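Local coordinates for protein transcarboxylase 5S subunit (Propionibacterium freudenreichii subsp. shermanii, PDB 1RQB) that transfers a carboxyl group from the biotin of the 1.3S subunit to pyruvate, forming oxaloacetate, as the cobalt-dependent 5S component of the transcarboxylase complex, at residues V123-E128 and G445-V450; Y114-V119 and M146-A151; A70-C75 and A454-V459. One frame throughout, in Å; residues are numbered along the deposited sequence.

Contact 1 (V123-E128 and G445-V450); sequences VDKSAE and GTDEDV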
loop_
_atom_site.group_PDB
_atom_site.type_symbol
_atom_site.label_atom_id
_atom_site.label_comp_id
_atom_site.label_asym_id
_atom_site.label_seq_id
_atom_site.Cartn_x
_atom_site.Cartn_y
_atom_site.Cartn_z
ATOM N N VAL A 123 -29.573 12.238 17.459
ATOM C CA VAL A 123 -28.331 12.792 18.016
ATOM C C VAL A 123 -28.370 12.726 19.544
ATOM O O VAL A 123 -27.388 12.348 20.182
ATOM C CB VAL A 123 -28.123 14.234 17.527
ATOM C CG1 VAL A 123 -26.974 14.882 18.264
ATOM C CG2 VAL A 123 -27.867 14.222 16.034
ATOM N N ASP A 124 -29.518 13.069 20.127
ATOM C CA ASP A 124 -29.665 13.037 21.590
ATOM C C ASP A 124 -29.401 11.629 22.132
ATOM O O ASP A 124 -28.662 11.474 23.103
ATOM C CB ASP A 124 -31.069 13.513 22.002
ATOM C CG ASP A 124 -31.332 13.333 23.490
ATOM O OD1 ASP A 124 -32.004 12.344 23.860
ATOM O OD2 ASP A 124 -30.859 14.170 24.292
ATOM N N LYS A 125 -29.999 10.599 21.533
ATOM C CA LYS A 125 -29.793 9.220 22.004
ATOM C C LYS A 125 -28.364 8.743 21.737
ATOM O O LYS A 125 -27.800 7.992 22.531
ATOM C CB LYS A 125 -30.808 8.261 21.364
ATOM C CG LYS A 125 -32.201 8.378 21.971
ATOM C CD LYS A 125 -32.122 7.971 23.446
ATOM C CE LYS A 125 -33.447 8.117 24.161
ATOM N NZ LYS A 125 -33.305 7.803 25.612
ATOM N N SER A 126 -27.785 9.149 20.612
ATOM C CA SER A 126 -26.393 8.781 20.315
ATOM C C SER A 126 -25.484 9.332 21.416
ATOM O O SER A 126 -24.640 8.621 21.959
ATOM C CB SER A 126 -25.967 9.371 18.967
ATOM O OG SER A 126 -26.619 8.709 17.898
ATOM N N ALA A 127 -25.668 10.605 21.751
ATOM C CA ALA A 127 -24.860 11.251 22.797
ATOM C C ALA A 127 -25.116 10.586 24.152
ATOM O O ALA A 127 -24.192 10.322 24.920
ATOM C CB ALA A 127 -25.204 12.738 22.881
ATOM N N GLU A 128 -26.379 10.312 24.439
ATOM C CA GLU A 128 -26.758 9.700 25.722
ATOM C C GLU A 128 -26.104 8.326 25.877
ATOM O O GLU A 128 -25.723 7.934 26.980
ATOM C CB GLU A 128 -28.274 9.540 25.789
ATOM C CG GLU A 128 -28.794 9.022 27.111
ATOM C CD GLU A 128 -30.293 8.804 27.077
ATOM O OE1 GLU A 128 -31.004 9.658 26.503
ATOM O OE2 GLU A 128 -30.760 7.782 27.626
ATOM N N GLY A 445 -40.110 -0.856 22.957
ATOM C CA GLY A 445 -40.600 0.413 23.489
ATOM C C GLY A 445 -39.666 1.607 23.634
ATOM O O GLY A 445 -40.117 2.696 23.984
ATOM N N THR A 446 -38.379 1.435 23.346
ATOM C CA THR A 446 -37.420 2.540 23.504
ATOM C C THR A 446 -37.396 3.430 22.261
ATOM O O THR A 446 -37.786 3.016 21.169
ATOM C CB THR A 446 -35.995 2.010 23.719
ATOM O OG1 THR A 446 -35.580 1.293 22.551
ATOM C CG2 THR A 446 -35.936 1.092 24.932
ATOM N N ASP A 447 -36.934 4.664 22.436
ATOM C CA ASP A 447 -36.812 5.587 21.299
ATOM C C ASP A 447 -35.777 5.010 20.329
ATOM O O ASP A 447 -35.852 5.227 19.121
ATOM C CB ASP A 447 -36.360 6.977 21.762
ATOM C CG ASP A 447 -37.418 7.698 22.595
ATOM O OD1 ASP A 447 -38.605 7.310 22.547
ATOM O OD2 ASP A 447 -37.062 8.667 23.290
ATOM N N GLU A 448 -34.806 4.272 20.866
ATOM C CA GLU A 448 -33.780 3.649 20.016
ATOM C C GLU A 448 -34.439 2.726 18.988
ATOM O O GLU A 448 -34.056 2.718 17.819
ATOM C CB GLU A 448 -32.773 2.842 20.846
ATOM C CG GLU A 448 -31.787 3.657 21.677
ATOM C CD GLU A 448 -32.319 4.103 23.034
ATOM O OE1 GLU A 448 -31.488 4.509 23.877
ATOM O OE2 GLU A 448 -33.549 4.061 23.257
ATOM N N ASP A 449 -35.432 1.948 19.423
ATOM C CA ASP A 449 -36.138 1.016 18.533
ATOM C C ASP A 449 -37.013 1.790 17.543
ATOM O O ASP A 449 -37.170 1.372 16.397
ATOM C CB ASP A 449 -36.989 0.035 19.351
ATOM C CG ASP A 449 -36.334 -1.340 19.499
ATOM O OD1 ASP A 449 -35.083 -1.439 19.447
ATOM O OD2 ASP A 449 -37.081 -2.327 19.689
ATOM N N VAL A 450 -37.601 2.906 17.972
ATOM C CA VAL A 450 -38.405 3.708 17.037
ATOM C C VAL A 450 -37.473 4.260 15.956
ATOM O O VAL A 450 -37.823 4.316 14.779
ATOM C CB VAL A 450 -39.128 4.882 17.763
ATOM C CG1 VAL A 450 -39.887 5.745 16.755
ATOM C CG2 VAL A 450 -40.103 4.325 18.813
HETATM O O HOH W 1 -34.408 4.894 25.602
#
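Lys125 on helix 116-128 reaches across to Asp447 and Glu448 in the first turn of helix 447-455, and these three side chains carry the contact. The close-packed part is aliphatic carbon against carboxylate. CD of Lys125 lies 3.5 Å from Glu448 OE1, and its CE is 3.8 Å from Asp447 OD2, the lysine chain crossing both acidic side chains at about a right angle. A bend at chi2 (-63°) turns the outer lysine chain, otherwise extended, past the two acids. Glu448 is bent at chi2 as well (84°), which brings its carboxylate nearer than the start of the side chain would suggest.

The polar end is looser. Lys125 NZ stands 4.1 Å from Glu448 OE1, beyond a salt bridge, and its direct ionic partner is Glu128, one turn on in its own helix, at 3.1 Å from OE1. Glu128 OE1 is met on its syn side, 29° out of the carboxylate plane. A water links the two sides, accepting from Lys125 NZ at 3.1 Å and donating to Glu448 OE2 at 2.6 Å. Glu448 OE1 is hydrogen-bonded to Asn129 ND2, while the side chain of Trp84 from helix 83-93 touches both Lys125 and Glu448.

Thr446 N-caps helix 447-455: its OG1 accepts from Asp449 N at 3.2 Å. The contact joins helix 116-128 of the TIM barrel to the conserved carboxylase domain at the surface. Since Lys125 is ion-paired within its own helix and meets Glu448 through a water, while Asn129 supplies a direct polar tie, charge attraction across the contact is probably secondary.

Contact 2 (Y114-V119 and M146-A151); sequences YNDEVV and MAHAMA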
loop_
_atom_site.group_PDB
_atom_site.type_symbol
_atom_site.label_atom_id
_atom_site.label_comp_id
_atom_site.label_asym_id
_atom_site.label_seq_id
_atom_site.Cartn_x
_atom_site.Cartn_y
_atom_site.Cartn_z
ATOM N N TYR A 114 -34.975 13.412 6.940
ATOM C CA TYR A 114 -35.993 13.290 7.994
ATOM C C TYR A 114 -36.338 14.679 8.534
ATOM O O TYR A 114 -35.573 15.631 8.388
ATOM C CB TYR A 114 -35.483 12.436 9.159
ATOM C CG TYR A 114 -35.261 11.000 8.782
ATOM C CD1 TYR A 114 -34.056 10.587 8.217
ATOM C CD2 TYR A 114 -36.286 10.069 8.912
ATOM C CE1 TYR A 114 -33.882 9.280 7.786
ATOM C CE2 TYR A 114 -36.129 8.764 8.477
ATOM C CZ TYR A 114 -34.926 8.376 7.913
ATOM O OH TYR A 114 -34.775 7.098 7.447
ATOM N N ASN A 115 -37.512 14.768 9.153
ATOM C CA ASN A 115 -37.940 16.019 9.795
ATOM C C ASN A 115 -36.939 16.313 10.915
ATOM O O ASN A 115 -36.358 15.399 11.500
ATOM C CB ASN A 115 -39.368 15.862 10.347
ATOM C CG ASN A 115 -39.759 16.978 11.300
ATOM O OD1 ASN A 115 -39.437 16.927 12.485
ATOM N ND2 ASN A 115 -40.451 17.999 10.788
ATOM N N ASP A 116 -36.742 17.593 11.200
ATOM C CA ASP A 116 -35.781 18.052 12.213
ATOM C C ASP A 116 -35.932 17.332 13.555
ATOM O O ASP A 116 -34.934 17.100 14.236
ATOM C CB ASP A 116 -35.907 19.569 12.427
ATOM C CG ASP A 116 -35.275 20.385 11.290
ATOM O OD1 ASP A 116 -34.461 19.822 10.516
ATOM O OD2 ASP A 116 -35.579 21.599 11.177
ATOM N N GLU A 117 -37.151 16.970 13.951
ATOM C CA GLU A 117 -37.351 16.329 15.260
ATOM C C GLU A 117 -36.711 14.941 15.306
ATOM O O GLU A 117 -36.252 14.504 16.361
ATOM C CB GLU A 117 -38.838 16.192 15.598
ATOM C CG GLU A 117 -39.561 15.155 14.762
ATOM C CD GLU A 117 -41.060 15.127 15.005
ATOM O OE1 GLU A 117 -41.516 15.516 16.106
ATOM O OE2 GLU A 117 -41.780 14.693 14.088
ATOM N N VAL A 118 -36.715 14.220 14.190
ATOM C CA VAL A 118 -36.099 12.884 14.177
ATOM C C VAL A 118 -34.582 13.034 14.317
ATOM O O VAL A 118 -33.928 12.264 15.020
ATOM C CB VAL A 118 -36.407 12.129 12.873
ATOM C CG1 VAL A 118 -35.794 10.713 12.927
ATOM C CG2 VAL A 118 -37.912 12.041 12.670
ATOM N N VAL A 119 -34.023 14.035 13.645
ATOM C CA VAL A 119 -32.578 14.292 13.728
ATOM C C VAL A 119 -32.223 14.636 15.176
ATOM O O VAL A 119 -31.236 14.145 15.723
ATOM C CB VAL A 119 -32.175 15.458 12.788
ATOM C CG1 VAL A 119 -30.707 15.811 12.973
ATOM C CG2 VAL A 119 -32.450 15.077 11.335
HETATM N N MSE A 146 -26.515 19.848 6.716
HETATM C CA MSE A 146 -25.711 19.458 7.882
HETATM C C MSE A 146 -26.044 20.311 9.108
HETATM O O MSE A 146 -25.832 19.886 10.243
HETATM C CB MSE A 146 -24.213 19.635 7.570
HETATM C CG MSE A 146 -23.695 18.809 6.393
HETATM SE SE MSE A 146 -21.763 19.028 6.164
HETATM C CE MSE A 146 -21.718 19.934 4.439
ATOM N N ALA A 147 -26.568 21.506 8.858
ATOM C CA ALA A 147 -26.845 22.526 9.880
ATOM C C ALA A 147 -27.645 22.023 11.084
ATOM O O ALA A 147 -27.262 22.283 12.224
ATOM C CB ALA A 147 -27.559 23.721 9.237
ATOM N N HIS A 148 -28.754 21.324 10.875
ATOM C CA HIS A 148 -29.555 20.936 12.045
ATOM C C HIS A 148 -28.882 19.852 12.891
ATOM O O HIS A 148 -28.949 19.894 14.119
ATOM C CB HIS A 148 -30.946 20.466 11.646
ATOM C CG HIS A 148 -31.899 20.428 12.802
ATOM N ND1 HIS A 148 -32.329 21.570 13.444
ATOM C CD2 HIS A 148 -32.446 19.388 13.475
ATOM C CE1 HIS A 148 -33.100 21.233 14.464
ATOM N NE2 HIS A 148 -33.186 19.916 14.506
ATOM N N ALA A 149 -28.260 18.868 12.250
ATOM C CA ALA A 149 -27.605 17.782 12.995
ATOM C C ALA A 149 -26.497 18.370 13.870
ATOM O O ALA A 149 -26.326 17.997 15.031
ATOM C CB ALA A 149 -27.006 16.754 12.016
HETATM N N MSE A 150 -25.763 19.323 13.321
HETATM C CA MSE A 150 -24.653 19.906 14.086
HETATM C C MSE A 150 -25.147 20.755 15.257
HETATM O O MSE A 150 -24.483 20.819 16.290
HETATM C CB MSE A 150 -23.759 20.700 13.168
HETATM C CG MSE A 150 -23.105 19.758 12.220
HETATM SE SE MSE A 150 -21.442 20.444 11.803
HETATM C CE MSE A 150 -22.100 21.342 10.320
ATOM N N ALA A 151 -26.286 21.412 15.095
ATOM C CA ALA A 151 -26.829 22.200 16.212
ATOM C C ALA A 151 -27.244 21.232 17.322
ATOM O O ALA A 151 -27.089 21.514 18.509
ATOM C CB ALA A 151 -28.036 23.012 15.754
#
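Asp116 and His148 stack where two neighbouring outer helices of the TIM barrel, 116-128 and 144-155, pack side by side; strand 133-136 lies between them in the chain. The Asp116 carboxylate lies over one face of the imidazole, the planes 17° apart and CG 3.6 Å above the ring's centre. CB of Asp116 makes a CH-pi contact with the same face, 3.7 Å from the His148 ring centroid and 22° off the normal. At the ring's edge, in plane, sits Val119 CB, 4.0 Å from His148 CD2. Farther along the interface, Val119 CG1 meets Ala149 CB at 3.9 Å, closing the buried side of the interface, and Ala149 also touches Val136 of the strand.

The second shell probably helps to hold both flat groups. His148 NE2 is hydrogen-bonded to Asp120 OD2, one turn beyond Asp116, while Asp116 OD1 is in a salt bridge with Arg421 and accepts from Gln106 NE2. With an alanine in place of His148, Asp120 would probably lose this imidazole partner and a gap would open against the face of the Asp116 carboxylate. Val119 faces the other helix, and with CG1 anti to the backbone N (chi1 175°) that methyl reaches the backbone of Ala149: the CG1 to Ala149 CA distance is 3.7 Å.

Contact 3 (A70-C75 and A454-V459); sequences ATYDSC and ALFPQV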
loop_
_atom_site.group_PDB
_atom_site.type_symbol
_atom_site.label_atom_id
_atom_site.label_comp_id
_atom_site.label_asym_id
_atom_site.label_seq_id
_atom_site.Cartn_x
_atom_site.Cartn_y
_atom_site.Cartn_z
ATOM N N ALA A 70 -22.237 2.672 7.409
ATOM C CA ALA A 70 -23.099 1.543 7.026
ATOM C C ALA A 70 -23.187 0.496 8.140
ATOM O O ALA A 70 -23.849 -0.526 7.966
ATOM C CB ALA A 70 -22.546 0.889 5.753
ATOM N N THR A 71 -22.568 0.728 9.293
ATOM C CA THR A 71 -22.586 -0.309 10.336
ATOM C C THR A 71 -23.972 -0.492 10.960
ATOM O O THR A 71 -24.300 -1.587 11.415
ATOM C CB THR A 71 -21.575 -0.040 11.467
ATOM O OG1 THR A 71 -21.929 1.157 12.160
ATOM C CG2 THR A 71 -20.164 0.073 10.905
ATOM N N TYR A 72 -24.790 0.557 11.008
ATOM C CA TYR A 72 -26.127 0.408 11.603
ATOM C C TYR A 72 -26.914 -0.593 10.754
ATOM O O TYR A 72 -27.455 -1.579 11.252
ATOM C CB TYR A 72 -26.829 1.769 11.629
ATOM C CG TYR A 72 -27.991 1.889 12.597
ATOM C CD1 TYR A 72 -27.878 2.670 13.751
ATOM C CD2 TYR A 72 -29.221 1.280 12.328
ATOM C CE1 TYR A 72 -28.963 2.856 14.609
ATOM C CE2 TYR A 72 -30.323 1.462 13.183
ATOM C CZ TYR A 72 -30.180 2.254 14.316
ATOM O OH TYR A 72 -31.250 2.469 15.150
ATOM N N ASP A 73 -26.945 -0.341 9.455
ATOM C CA ASP A 73 -27.638 -1.225 8.507
ATOM C C ASP A 73 -27.088 -2.651 8.604
ATOM O O ASP A 73 -27.852 -3.613 8.664
ATOM C CB ASP A 73 -27.445 -0.719 7.075
ATOM C CG ASP A 73 -27.978 -1.703 6.038
ATOM O OD1 ASP A 73 -29.202 -1.718 5.806
ATOM O OD2 ASP A 73 -27.177 -2.481 5.472
ATOM N N SER A 74 -25.767 -2.806 8.612
ATOM C CA SER A 74 -25.176 -4.153 8.644
ATOM C C SER A 74 -25.580 -4.918 9.906
ATOM O O SER A 74 -25.849 -6.117 9.864
ATOM C CB SER A 74 -23.656 -4.080 8.582
ATOM O OG SER A 74 -23.117 -5.395 8.556
ATOM N N CYS A 75 -25.592 -4.226 11.036
ATOM C CA CYS A 75 -25.946 -4.875 12.305
ATOM C C CYS A 75 -27.338 -5.506 12.230
ATOM O O CYS A 75 -27.512 -6.679 12.555
ATOM C CB CYS A 75 -25.936 -3.854 13.449
ATOM S SG CYS A 75 -24.300 -3.514 14.137
ATOM N N ALA A 454 -37.665 3.926 11.982
ATOM C CA ALA A 454 -37.705 5.106 11.105
ATOM C C ALA A 454 -36.589 5.048 10.058
ATOM O O ALA A 454 -36.777 5.457 8.912
ATOM C CB ALA A 454 -37.566 6.386 11.947
ATOM N N LEU A 455 -35.430 4.529 10.454
ATOM C CA LEU A 455 -34.264 4.473 9.559
ATOM C C LEU A 455 -34.343 3.305 8.573
ATOM O O LEU A 455 -33.929 3.441 7.423
ATOM C CB LEU A 455 -32.979 4.357 10.387
ATOM C CG LEU A 455 -32.641 5.564 11.262
ATOM C CD1 LEU A 455 -31.473 5.239 12.188
ATOM C CD2 LEU A 455 -32.305 6.737 10.374
ATOM N N PHE A 456 -34.860 2.161 9.017
ATOM C CA PHE A 456 -34.917 0.966 8.161
ATOM C C PHE A 456 -36.267 0.263 8.328
ATOM O O PHE A 456 -36.351 -0.837 8.870
ATOM C CB PHE A 456 -33.758 0.018 8.530
ATOM C CG PHE A 456 -32.396 0.638 8.341
ATOM C CD1 PHE A 456 -31.747 1.273 9.397
ATOM C CD2 PHE A 456 -31.806 0.666 7.078
ATOM C CE1 PHE A 456 -30.540 1.931 9.200
ATOM C CE2 PHE A 456 -30.594 1.323 6.868
ATOM C CZ PHE A 456 -29.962 1.958 7.930
ATOM N N PRO A 457 -37.340 0.884 7.828
ATOM C CA PRO A 457 -38.708 0.347 7.917
ATOM C C PRO A 457 -38.905 -1.099 7.455
ATOM O O PRO A 457 -39.698 -1.836 8.038
ATOM C CB PRO A 457 -39.525 1.293 7.035
ATOM C CG PRO A 457 -38.703 2.529 6.942
ATOM C CD PRO A 457 -37.285 2.054 6.935
ATOM N N GLN A 458 -38.177 -1.495 6.415
ATOM C CA GLN A 458 -38.332 -2.826 5.810
ATOM C C GLN A 458 -37.509 -3.898 6.529
ATOM O O GLN A 458 -37.789 -5.086 6.386
ATOM C CB GLN A 458 -37.916 -2.768 4.340
ATOM C CG GLN A 458 -38.584 -1.643 3.556
ATOM C CD GLN A 458 -40.101 -1.696 3.603
ATOM O OE1 GLN A 458 -40.771 -0.676 3.453
ATOM N NE2 GLN A 458 -40.649 -2.893 3.798
ATOM N N VAL A 459 -36.497 -3.502 7.293
ATOM C CA VAL A 459 -35.662 -4.488 7.994
ATOM C C VAL A 459 -36.079 -4.600 9.463
ATOM O O VAL A 459 -36.008 -5.673 10.058
ATOM C CB VAL A 459 -34.169 -4.094 7.940
ATOM C CG1 VAL A 459 -33.324 -5.127 8.693
ATOM C CG2 VAL A 459 -33.717 -3.980 6.496
#
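The rings of Tyr72 and Phe456 meet rim to rim, neither lying over the face of the other, with centroids 5.8 Å apart and planes inclined by 22°. Their nearest atoms, Tyr72 CD2 and Phe456 CE1, are 3.5 Å apart. One face of the Tyr72 ring receives Leu455: its CD1 methyl makes a CH-pi contact 4.2 Å from the centroid, 21° off the normal and displaced toward the rim at CZ. Trp84 of helix 83-93 also meets Tyr72, the ring planes roughly perpendicular. Asp73 CA lies over one face of the Phe456 ring, and Asp73 CB is 3.8 Å from Phe456 CZ, near the rim.

Asp73 crosses the phenyl side chain at about a right angle, its carboxylate plane inclined 49° to the ring. OD1 comes within 3.5 Å of Phe456 CE2, but its ionic partner is Arg77, one turn along the same helix, and the arginine side chain touches Phe456 too. At the other end, Tyr72 OH is hydrogen-bonded to both Thr452 and Trp84. With CG anti to the backbone N, the tyrosine extends from helix 71-77 toward helix 447-455, bringing its hydroxyl to Thr452. Phe456 is the first residue beyond that helix to abandon helical torsions, and it heads the turn that leads to Val459.

The contact places the carboxylase domain against a helix at the mouth of the TIM barrel. Ala70, part of the substrate-binding site, immediately precedes that helix, and its N is hydrogen-bonded to Gln37, another substrate-binding residue. Across the two segments there are ring, methyl and carboxylate-on-ring contacts, with no hydrogen bond, whereas the polar ends of Tyr72 and Asp73 are hydrogen-bonded or ion-paired to other residues; the interface therefore probably depends on shape and ring contact, with those outside bonds helping to orient the groups.

From the N terminus, helix 71-77 comes first; its partner in contact 3 arrives only at 454-459, closing a loop of 378 intervening residues that encloses both other contacts. Segments 114-119 and 123-128 then follow, at the start and the end of helix 116-128. Contact 2 closes a short loop to 146-151, joining neighbouring barrel helices, whereas contact 1 waits for 445-450, so the two cross. Contacts 1 and 3 share helix 447-455, using its start and its end to bind the carboxylase domain to two places on the TIM barrel. Tyr114 OH, probably hydrogen-bonded to Ala454 O at 3.0 Å, connects contact 2 with contact 3.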